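Local structure of phosphatidylinositide phosphatase SAC2 (Homo sapiens, 4XUU) at residues L20-D34 with D46-Y59. The protein removes the 4-phosphate from phosphatidylinositol 4-phosphate, probably in endocytic recycling, and is represented here by its homodimer-forming hSac2 domain, which has a pleckstrin-homology fold. Residues are numbered along the deposited sequence; the frame is centred on the assembly and turned at random.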
ATOM      1  N   LEU A  20     -19.905 -20.156  13.917  1.00 56.74           N
ATOM      2  CA  LEU A  20     -20.523 -19.856  12.631  1.00 55.55           C
ATOM      3  C   LEU A  20     -21.570 -20.903  12.255  1.00 57.35           C
ATOM      4  O   LEU A  20     -21.524 -22.025  12.759  1.00 59.06           O
ATOM      5  CB  LEU A  20     -19.448 -19.790  11.543  1.00 54.18           C
ATOM      6  CG  LEU A  20     -18.305 -18.792  11.725  1.00 53.71           C
ATOM      7  CD1 LEU A  20     -17.209 -19.054  10.715  1.00 54.21           C
ATOM      8  CD2 LEU A  20     -18.801 -17.355  11.628  1.00 54.02           C
ATOM      9  N   PRO A  21     -22.524 -20.539  11.372  1.00 58.06           N
ATOM     10  CA  PRO A  21     -23.470 -21.514  10.828  1.00 61.55           C
ATOM     11  C   PRO A  21     -22.776 -22.682  10.123  1.00 62.39           C
ATOM     12  O   PRO A  21     -21.648 -22.535   9.649  1.00 60.04           O
ATOM     13  CB  PRO A  21     -24.271 -20.689   9.819  1.00 62.46           C
ATOM     14  CG  PRO A  21     -24.244 -19.314  10.370  1.00 60.58           C
ATOM     15  CD  PRO A  21     -22.883 -19.161  10.983  1.00 57.40           C
ATOM     16  N   ASP A  22     -23.463 -23.824  10.068  1.00 67.43           N
ATOM     17  CA  ASP A  22     -22.965 -25.060   9.448  1.00 71.17           C
ATOM     18  C   ASP A  22     -22.253 -24.849   8.115  1.00 70.50           C
ATOM     19  O   ASP A  22     -21.173 -25.395   7.889  1.00 71.68           O
ATOM     20  CB  ASP A  22     -24.119 -26.057   9.243  1.00 79.68           C
ATOM     21  CG  ASP A  22     -24.495 -26.804  10.515  1.00 83.50           C
ATOM     22  OD1 ASP A  22     -23.968 -26.477  11.601  1.00 79.35           O
ATOM     23  OD2 ASP A  22     -25.328 -27.732  10.425  1.00 92.45           O
ATOM     24  N   ASP A  23     -22.867 -24.056   7.244  1.00 70.89           N
ATOM     25  CA  ASP A  23     -22.392 -23.874   5.875  1.00 71.05           C
ATOM     26  C   ASP A  23     -21.233 -22.880   5.721  1.00 65.68           C
ATOM     27  O   ASP A  23     -20.584 -22.846   4.676  1.00 66.57           O
ATOM     28  CB  ASP A  23     -23.560 -23.480   4.961  1.00 74.15           C
ATOM     29  CG  ASP A  23     -24.347 -22.280   5.481  1.00 71.99           C
ATOM     30  OD1 ASP A  23     -24.081 -21.803   6.607  1.00 68.51           O
ATOM     31  OD2 ASP A  23     -25.250 -21.810   4.758  1.00 75.16           O
ATOM     32  N   GLU A  24     -20.970 -22.089   6.757  1.00 60.75           N
ATOM     33  CA  GLU A  24     -19.946 -21.043   6.686  1.00 56.08           C
ATOM     34  C   GLU A  24     -18.562 -21.493   7.163  1.00 54.87           C
ATOM     35  O   GLU A  24     -18.440 -22.332   8.057  1.00 56.33           O
ATOM     36  CB  GLU A  24     -20.392 -19.792   7.451  1.00 52.49           C
ATOM     37  CG  GLU A  24     -21.527 -19.031   6.779  1.00 53.27           C
ATOM     38  CD  GLU A  24     -22.008 -17.836   7.586  1.00 50.81           C
ATOM     39  OE1 GLU A  24     -21.169 -17.121   8.170  1.00 46.60           O
ATOM     40  OE2 GLU A  24     -23.235 -17.605   7.629  1.00 53.56           O
ATOM     41  N   LYS A  25     -17.527 -20.926   6.548  1.00 52.92           N
ATOM     42  CA  LYS A  25     -16.146 -21.130   6.977  1.00 52.01           C
ATOM     43  C   LYS A  25     -15.486 -19.832   7.423  1.00 47.37           C
ATOM     44  O   LYS A  25     -15.664 -18.780   6.808  1.00 45.53           O
ATOM     45  CB  LYS A  25     -15.315 -21.780   5.873  1.00 55.69           C
ATOM     46  CG  LYS A  25     -15.361 -23.292   5.906  1.00 61.53           C
ATOM     47  CD  LYS A  25     -14.569 -23.907   4.770  1.00 67.36           C
ATOM     48  CE  LYS A  25     -14.874 -25.397   4.658  1.00 73.64           C
ATOM     49  NZ  LYS A  25     -14.124 -26.035   3.541  1.00 79.66           N
ATOM     50  N   PHE A  26     -14.721 -19.931   8.502  1.00 46.00           N
ATOM     51  CA  PHE A  26     -13.960 -18.819   9.047  1.00 42.47           C
ATOM     52  C   PHE A  26     -12.808 -18.446   8.119  1.00 42.69           C
ATOM     53  O   PHE A  26     -12.088 -19.314   7.631  1.00 45.90           O
ATOM     54  CB  PHE A  26     -13.439 -19.203  10.431  1.00 42.83           C
ATOM     55  CG  PHE A  26     -12.594 -18.155  11.084  1.00 40.77           C
ATOM     56  CD1 PHE A  26     -13.179 -17.044  11.680  1.00 37.41           C
ATOM     57  CD2 PHE A  26     -11.202 -18.292  11.123  1.00 42.52           C
ATOM     58  CE1 PHE A  26     -12.392 -16.073  12.298  1.00 37.01           C
ATOM     59  CE2 PHE A  26     -10.406 -17.331  11.743  1.00 41.39           C
ATOM     60  CZ  PHE A  26     -10.999 -16.218  12.334  1.00 38.40           C
ATOM     61  N   HIS A  27     -12.653 -17.148   7.877  1.00 39.73           N
ATOM     62  CA  HIS A  27     -11.561 -16.625   7.065  1.00 40.33           C
ATOM     63  C   HIS A  27     -10.603 -15.810   7.926  1.00 38.69           C
ATOM     64  O   HIS A  27      -9.383 -15.915   7.786  1.00 40.69           O
ATOM     65  CB  HIS A  27     -12.113 -15.756   5.933  1.00 39.83           C
ATOM     66  CG  HIS A  27     -12.552 -16.532   4.730  1.00 43.95           C
ATOM     67  ND1 HIS A  27     -12.763 -15.942   3.502  1.00 46.43           N
ATOM     68  CD2 HIS A  27     -12.795 -17.854   4.557  1.00 47.13           C
ATOM     69  CE1 HIS A  27     -13.128 -16.864   2.628  1.00 49.35           C
ATOM     70  NE2 HIS A  27     -13.154 -18.032   3.243  1.00 50.16           N
ATOM     71  N   GLY A  28     -11.169 -15.000   8.817  1.00 35.59           N
ATOM     72  CA  GLY A  28     -10.389 -14.058   9.600  1.00 34.49           C
ATOM     73  C   GLY A  28     -11.211 -13.297  10.617  1.00 32.05           C
ATOM     74  O   GLY A  28     -12.445 -13.253  10.526  1.00 30.95           O
ATOM     75  N   GLY A  29     -10.512 -12.712  11.589  1.00 31.70           N
ATOM     76  CA  GLY A  29     -11.120 -11.980  12.690  1.00 30.17           C
ATOM     77  C   GLY A  29     -10.124 -11.006  13.288  1.00 31.02           C
ATOM     78  O   GLY A  29      -8.920 -11.281  13.321  1.00 32.93           O
ATOM     79  N   TRP A  30     -10.618  -9.857  13.745  1.00 29.85           N
ATOM     80  CA  TRP A  30      -9.746  -8.793  14.256  1.00 31.00           C
ATOM     81  C   TRP A  30     -10.363  -8.078  15.451  1.00 31.33           C
ATOM     82  O   TRP A  30     -11.572  -7.829  15.485  1.00 30.29           O
ATOM     83  CB  TRP A  30      -9.440  -7.767  13.153  1.00 30.41           C
ATOM     84  CG  TRP A  30      -8.907  -8.374  11.893  1.00 30.67           C
ATOM     85  CD1 TRP A  30      -7.596  -8.518  11.548  1.00 33.25           C
ATOM     86  CD2 TRP A  30      -9.672  -8.921  10.809  1.00 28.92           C
ATOM     87  NE1 TRP A  30      -7.496  -9.123  10.317  1.00 33.96           N
ATOM     88  CE2 TRP A  30      -8.754  -9.381   9.843  1.00 30.91           C
ATOM     89  CE3 TRP A  30     -11.046  -9.066  10.563  1.00 27.71           C
ATOM     90  CZ2 TRP A  30      -9.161  -9.981   8.650  1.00 31.80           C
ATOM     91  CZ3 TRP A  30     -11.455  -9.664   9.377  1.00 27.29           C
ATOM     92  CH2 TRP A  30     -10.514 -10.113   8.434  1.00 30.63           C
ATOM     93  N   ALA A  31      -9.528  -7.755  16.429  1.00 33.81           N
ATOM     94  CA  ALA A  31      -9.934  -6.924  17.552  1.00 35.51           C
ATOM     95  C   ALA A  31      -9.783  -5.471  17.144  1.00 35.91           C
ATOM     96  O   ALA A  31      -8.721  -5.066  16.667  1.00 36.77           O
ATOM     97  CB  ALA A  31      -9.083  -7.224  18.773  1.00 38.98           C
ATOM     98  N   LEU A  32     -10.849  -4.693  17.317  1.00 36.11           N
ATOM     99  CA  LEU A  32     -10.844  -3.280  16.942  1.00 37.59           C
ATOM    100  C   LEU A  32     -11.511  -2.397  17.998  1.00 40.98           C
ATOM    101  O   LEU A  32     -11.955  -2.877  19.044  1.00 42.35           O
ATOM    102  CB  LEU A  32     -11.502  -3.076  15.568  1.00 34.94           C
ATOM    103  CG  LEU A  32     -10.929  -3.816  14.345  1.00 32.98           C
ATOM    104  CD1 LEU A  32     -11.905  -3.773  13.185  1.00 30.37           C
ATOM    105  CD2 LEU A  32      -9.567  -3.268  13.919  1.00 33.78           C
ATOM    106  N   ILE A  33     -11.556  -1.098  17.715  1.00 43.37           N
ATOM    107  CA  ILE A  33     -12.159  -0.110  18.596  1.00 47.43           C
ATOM    108  C   ILE A  33     -13.122   0.746  17.783  1.00 47.88           C
ATOM    109  O   ILE A  33     -12.834   1.084  16.638  1.00 46.36           O
ATOM    110  CB  ILE A  33     -11.073   0.774  19.266  1.00 51.53           C
ATOM    111  CG1 ILE A  33     -10.188  -0.075  20.186  1.00 53.07           C
ATOM    112  CG2 ILE A  33     -11.697   1.935  20.054  1.00 55.31           C
ATOM    113  CD1 ILE A  33      -8.886   0.597  20.580  1.00 57.74           C
ATOM    114  N   ASP A  34     -14.269   1.069  18.380  1.00 51.17           N
ATOM    115  CA  ASP A  34     -15.251   1.982  17.798  1.00 53.82           C
ATOM    116  C   ASP A  34     -14.642   3.376  17.674  1.00 57.94           C
ATOM    117  O   ASP A  34     -14.124   3.923  18.644  1.00 61.42           O
ATOM    118  CB  ASP A  34     -16.509   2.018  18.674  1.00 56.62           C
ATOM    119  CG  ASP A  34     -17.643   2.846  18.072  1.00 58.75           C
ATOM    120  OD1 ASP A  34     -17.660   3.097  16.850  1.00 57.40           O
ATOM    121  OD2 ASP A  34     -18.546   3.238  18.837  1.00 63.08           O
ATOM    122  N   ASP A  46     -12.369   3.527  25.465  1.00 81.78           N
ATOM    123  CA  ASP A  46     -12.454   2.771  24.213  1.00 74.64           C
ATOM    124  C   ASP A  46     -13.552   1.718  24.244  1.00 70.63           C
ATOM    125  O   ASP A  46     -13.637   0.925  25.186  1.00 71.25           O
ATOM    126  CB  ASP A  46     -11.119   2.091  23.904  1.00 72.45           C
ATOM    127  CG  ASP A  46      -9.991   3.078  23.669  1.00 75.92           C
ATOM    128  OD1 ASP A  46     -10.182   4.298  23.873  1.00 80.65           O
ATOM    129  OD2 ASP A  46      -8.895   2.626  23.274  1.00 75.33           O
ATOM    130  N   VAL A  47     -14.393   1.721  23.215  1.00 66.69           N
ATOM    131  CA  VAL A  47     -15.365   0.651  23.026  1.00 62.55           C
ATOM    132  C   VAL A  47     -14.730  -0.432  22.156  1.00 56.86           C
ATOM    133  O   VAL A  47     -14.402  -0.187  20.995  1.00 54.51           O
ATOM    134  CB  VAL A  47     -16.686   1.161  22.391  1.00 63.12           C
ATOM    135  CG1 VAL A  47     -17.651   0.002  22.137  1.00 59.89           C
ATOM    136  CG2 VAL A  47     -17.340   2.216  23.283  1.00 68.62           C
ATOM    137  N   ASP A  48     -14.538  -1.614  22.737  1.00 54.96           N
ATOM    138  CA  ASP A  48     -13.992  -2.765  22.020  1.00 50.38           C
ATOM    139  C   ASP A  48     -14.980  -3.317  21.007  1.00 46.71           C
ATOM    140  O   ASP A  48     -16.180  -3.389  21.271  1.00 47.22           O
ATOM    141  CB  ASP A  48     -13.585  -3.878  22.990  1.00 51.31           C
ATOM    142  CG  ASP A  48     -12.281  -3.588  23.712  1.00 54.65           C
ATOM    143  OD1 ASP A  48     -11.581  -2.613  23.358  1.00 56.22           O
ATOM    144  OD2 ASP A  48     -11.949  -4.350  24.644  1.00 57.56           O
ATOM    145  N   VAL A  49     -14.454  -3.705  19.849  1.00 43.28           N
ATOM    146  CA  VAL A  49     -15.250  -4.261  18.757  1.00 40.28           C
ATOM    147  C   VAL A  49     -14.590  -5.519  18.201  1.00 37.82           C
ATOM    148  O   VAL A  49     -13.375  -5.544  17.965  1.00 37.53           O
ATOM    149  CB  VAL A  49     -15.450  -3.241  17.603  1.00 39.95           C
ATOM    150  CG1 VAL A  49     -16.199  -3.883  16.448  1.00 37.71           C
ATOM    151  CG2 VAL A  49     -16.192  -1.998  18.092  1.00 42.52           C
ATOM    152  N   LEU A  50     -15.392  -6.564  18.004  1.00 36.40           N
ATOM    153  CA  LEU A  50     -14.916  -7.768  17.342  1.00 34.39           C
ATOM    154  C   LEU A  50     -15.489  -7.849  15.926  1.00 32.63           C
ATOM    155  O   LEU A  50     -16.701  -7.753  15.730  1.00 32.66           O
ATOM    156  CB  LEU A  50     -15.260  -9.022  18.154  1.00 35.24           C
ATOM    157  CG  LEU A  50     -14.793 -10.366  17.572  1.00 34.82           C
ATOM    158  CD1 LEU A  50     -13.269 -10.547  17.664  1.00 35.16           C
ATOM    159  CD2 LEU A  50     -15.505 -11.532  18.231  1.00 36.19           C
ATOM    160  N   LEU A  51     -14.603  -8.010  14.947  1.00 31.37           N
ATOM    161  CA  LEU A  51     -15.006  -8.176  13.555  1.00 30.40           C
ATOM    162  C   LEU A  51     -14.587  -9.554  13.058  1.00 30.35           C
ATOM    163  O   LEU A  51     -13.398  -9.894  13.084  1.00 31.30           O
ATOM    164  CB  LEU A  51     -14.396  -7.078  12.674  1.00 30.21           C
ATOM    165  CG  LEU A  51     -14.576  -7.144  11.150  1.00 30.37           C
ATOM    166  CD1 LEU A  51     -16.036  -6.937  10.723  1.00 30.10           C
ATOM    167  CD2 LEU A  51     -13.677  -6.122  10.465  1.00 30.91           C
ATOM    168  N   LEU A  52     -15.561 -10.348  12.625  1.00 29.97           N
ATOM    169  CA  LEU A  52     -15.278 -11.675  12.088  1.00 30.42           C
ATOM    170  C   LEU A  52     -15.658 -11.747  10.620  1.00 30.20           C
ATOM    171  O   LEU A  52     -16.631 -11.138  10.183  1.00 30.01           O
ATOM    172  CB  LEU A  52     -16.026 -12.767  12.870  1.00 31.71           C
ATOM    173  CG  LEU A  52     -15.900 -12.823  14.399  1.00 32.87           C
ATOM    174  CD1 LEU A  52     -16.877 -13.844  14.982  1.00 34.69           C
ATOM    175  CD2 LEU A  52     -14.469 -13.112  14.861  1.00 33.74           C
ATOM    176  N   LEU A  53     -14.892 -12.510   9.857  1.00 30.74           N
ATOM    177  CA  LEU A  53     -15.188 -12.675   8.450  1.00 31.45           C
ATOM    178  C   LEU A  53     -15.345 -14.152   8.094  1.00 33.57           C
ATOM    179  O   LEU A  53     -14.429 -14.954   8.283  1.00 34.99           O
ATOM    180  CB  LEU A  53     -14.113 -11.995   7.584  1.00 31.27           C
ATOM    181  CG  LEU A  53     -14.208 -12.151   6.064  1.00 32.67           C
ATOM    182  CD1 LEU A  53     -15.506 -11.522   5.506  1.00 31.85           C
ATOM    183  CD2 LEU A  53     -12.963 -11.586   5.368  1.00 33.06           C
ATOM    184  N   SER A  54     -16.519 -14.502   7.587  1.00 34.55           N
ATOM    185  CA  SER A  54     -16.719 -15.818   6.987  1.00 37.59           C
ATOM    186  C   SER A  54     -16.717 -15.690   5.468  1.00 39.17           C
ATOM    187  O   SER A  54     -16.537 -14.598   4.927  1.00 38.01           O
ATOM    188  CB  SER A  54     -18.020 -16.469   7.478  1.00 38.68           C
ATOM    189  OG  SER A  54     -19.121 -16.059   6.697  1.00 38.74           O
ATOM    190  N   ASN A  55     -16.921 -16.812   4.784  1.00 42.61           N
ATOM    191  CA  ASN A  55     -16.964 -16.837   3.326  1.00 44.91           C
ATOM    192  C   ASN A  55     -18.178 -16.105   2.743  1.00 44.99           C
ATOM    193  O   ASN A  55     -18.186 -15.753   1.565  1.00 46.70           O
ATOM    194  CB  ASN A  55     -16.921 -18.281   2.821  1.00 49.20           C
ATOM    195  CG  ASN A  55     -18.195 -19.050   3.137  1.00 51.23           C
ATOM    196  OD1 ASN A  55     -18.985 -19.351   2.246  1.00 54.64           O
ATOM    197  ND2 ASN A  55     -18.403 -19.359   4.407  1.00 49.58           N
ATOM    198  N   SER A  56     -19.192 -15.867   3.572  1.00 43.81           N
ATOM    199  CA  SER A  56     -20.449 -15.299   3.093  1.00 45.02           C
ATOM    200  C   SER A  56     -20.981 -14.127   3.922  1.00 42.69           C
ATOM    201  O   SER A  56     -21.932 -13.462   3.515  1.00 43.81           O
ATOM    202  CB  SER A  56     -21.505 -16.392   3.032  1.00 48.42           C
ATOM    203  OG  SER A  56     -21.868 -16.806   4.335  1.00 47.68           O
ATOM    204  N   ALA A  57     -20.369 -13.875   5.076  1.00 40.24           N
ATOM    205  CA  ALA A  57     -20.848 -12.845   5.990  1.00 38.64           C
ATOM    206  C   ALA A  57     -19.728 -12.268   6.837  1.00 36.26           C
ATOM    207  O   ALA A  57     -18.676 -12.884   7.006  1.00 36.01           O
ATOM    208  CB  ALA A  57     -21.935 -13.413   6.887  1.00 39.77           C
ATOM    209  N   TYR A  58     -19.953 -11.071   7.365  1.00 35.56           N
ATOM    210  CA  TYR A  58     -19.083 -10.532   8.395  1.00 34.04           C
ATOM    211  C   TYR A  58     -19.902 -10.253   9.646  1.00 34.41           C
ATOM    212  O   TYR A  58     -21.120 -10.051   9.567  1.00 36.08           O
ATOM    213  CB  TYR A  58     -18.310  -9.298   7.910  1.00 33.52           C
ATOM    214  CG  TYR A  58     -19.141  -8.064   7.649  1.00 34.65           C
ATOM    215  CD1 TYR A  58     -20.011  -8.004   6.554  1.00 37.21           C
ATOM    216  CD2 TYR A  58     -19.044  -6.948   8.483  1.00 33.94           C
ATOM    217  CE1 TYR A  58     -20.773  -6.867   6.303  1.00 39.19           C
ATOM    218  CE2 TYR A  58     -19.796  -5.802   8.240  1.00 36.28           C
ATOM    219  CZ  TYR A  58     -20.663  -5.773   7.147  1.00 39.14           C
ATOM    220  OH  TYR A  58     -21.420  -4.656   6.897  1.00 42.21           O
ATOM    221  N   TYR A  59     -19.230 -10.281  10.793  1.00 33.60           N
ATOM    222  CA  TYR A  59     -19.881 -10.196  12.095  1.00 34.46           C
ATOM    223  C   TYR A  59     -19.272  -9.057  12.890  1.00 34.39           C
ATOM    224  O   TYR A  59     -18.044  -8.962  13.005  1.00 33.40           O
ATOM    225  CB  TYR A  59     -19.705 -11.510  12.860  1.00 34.89           C
ATOM    226  CG  TYR A  59     -20.317 -12.709  12.168  1.00 35.65           C
ATOM    227  CD1 TYR A  59     -19.702 -13.296  11.055  1.00 34.76           C
ATOM    228  CD2 TYR A  59     -21.507 -13.253  12.622  1.00 36.73           C
ATOM    229  CE1 TYR A  59     -20.273 -14.386  10.413  1.00 36.38           C
ATOM    230  CE2 TYR A  59     -22.077 -14.348  11.999  1.00 38.73           C
ATOM    231  CZ  TYR A  59     -21.465 -14.909  10.894  1.00 38.40           C
ATOM    232  OH  TYR A  59     -22.055 -15.992  10.281  1.00 40.00           O
TER
HETATM  233  O   HOH W   1     -23.682 -18.800   4.147  1.00 45.54           O
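Trp30, Leu51, Leu53, Leu32 and Val49 share one face of the antiparallel pair formed by strands 26-34 and 48-54, the first two strands of a pleckstrin-homology-like fold. Trp30 CE3 lies 3.9 Å from Leu51 CD2, and the two side chains meet at a slant, whereas Leu53 CB meets the indole at its edge, 4.0 Å from CZ3. Leu32 CD1 crosses to Leu51 CD2. Helix 129-145 packs on this face through Ile135 and Leu139. The Trp30 ring also meets Trp30 of the second subunit, whose strand continues the sheet.

Backbone bonds run in pairs between Trp30 and Leu51 and between Leu32 and Val49. A classic beta bulge breaks the register at His27 and Gly28. Both amides reach Leu53 O, His27 N at 2.9 Å and Gly28 N weakly.

Beyond the bulge lies the polar edge. Glu24 CG lies anti to the carbonyl carbon (chi1 -70°), and the extended chain carries the carboxylate between Ser54 and Tyr59. Arg75 forms a salt bridge with Glu24 OE2. A glutamine in place of Glu24 would probably leave Arg75 without its charged mate. Ser54 OG also accepts from Ser56 N, making an ST turn. Ser54 OG and Tyr59 OH donate to Glu24 OE1 from opposite faces of the carboxylate plane, at 2.7 Å from Ser54 OG and 2.6 Å from Tyr59 OH.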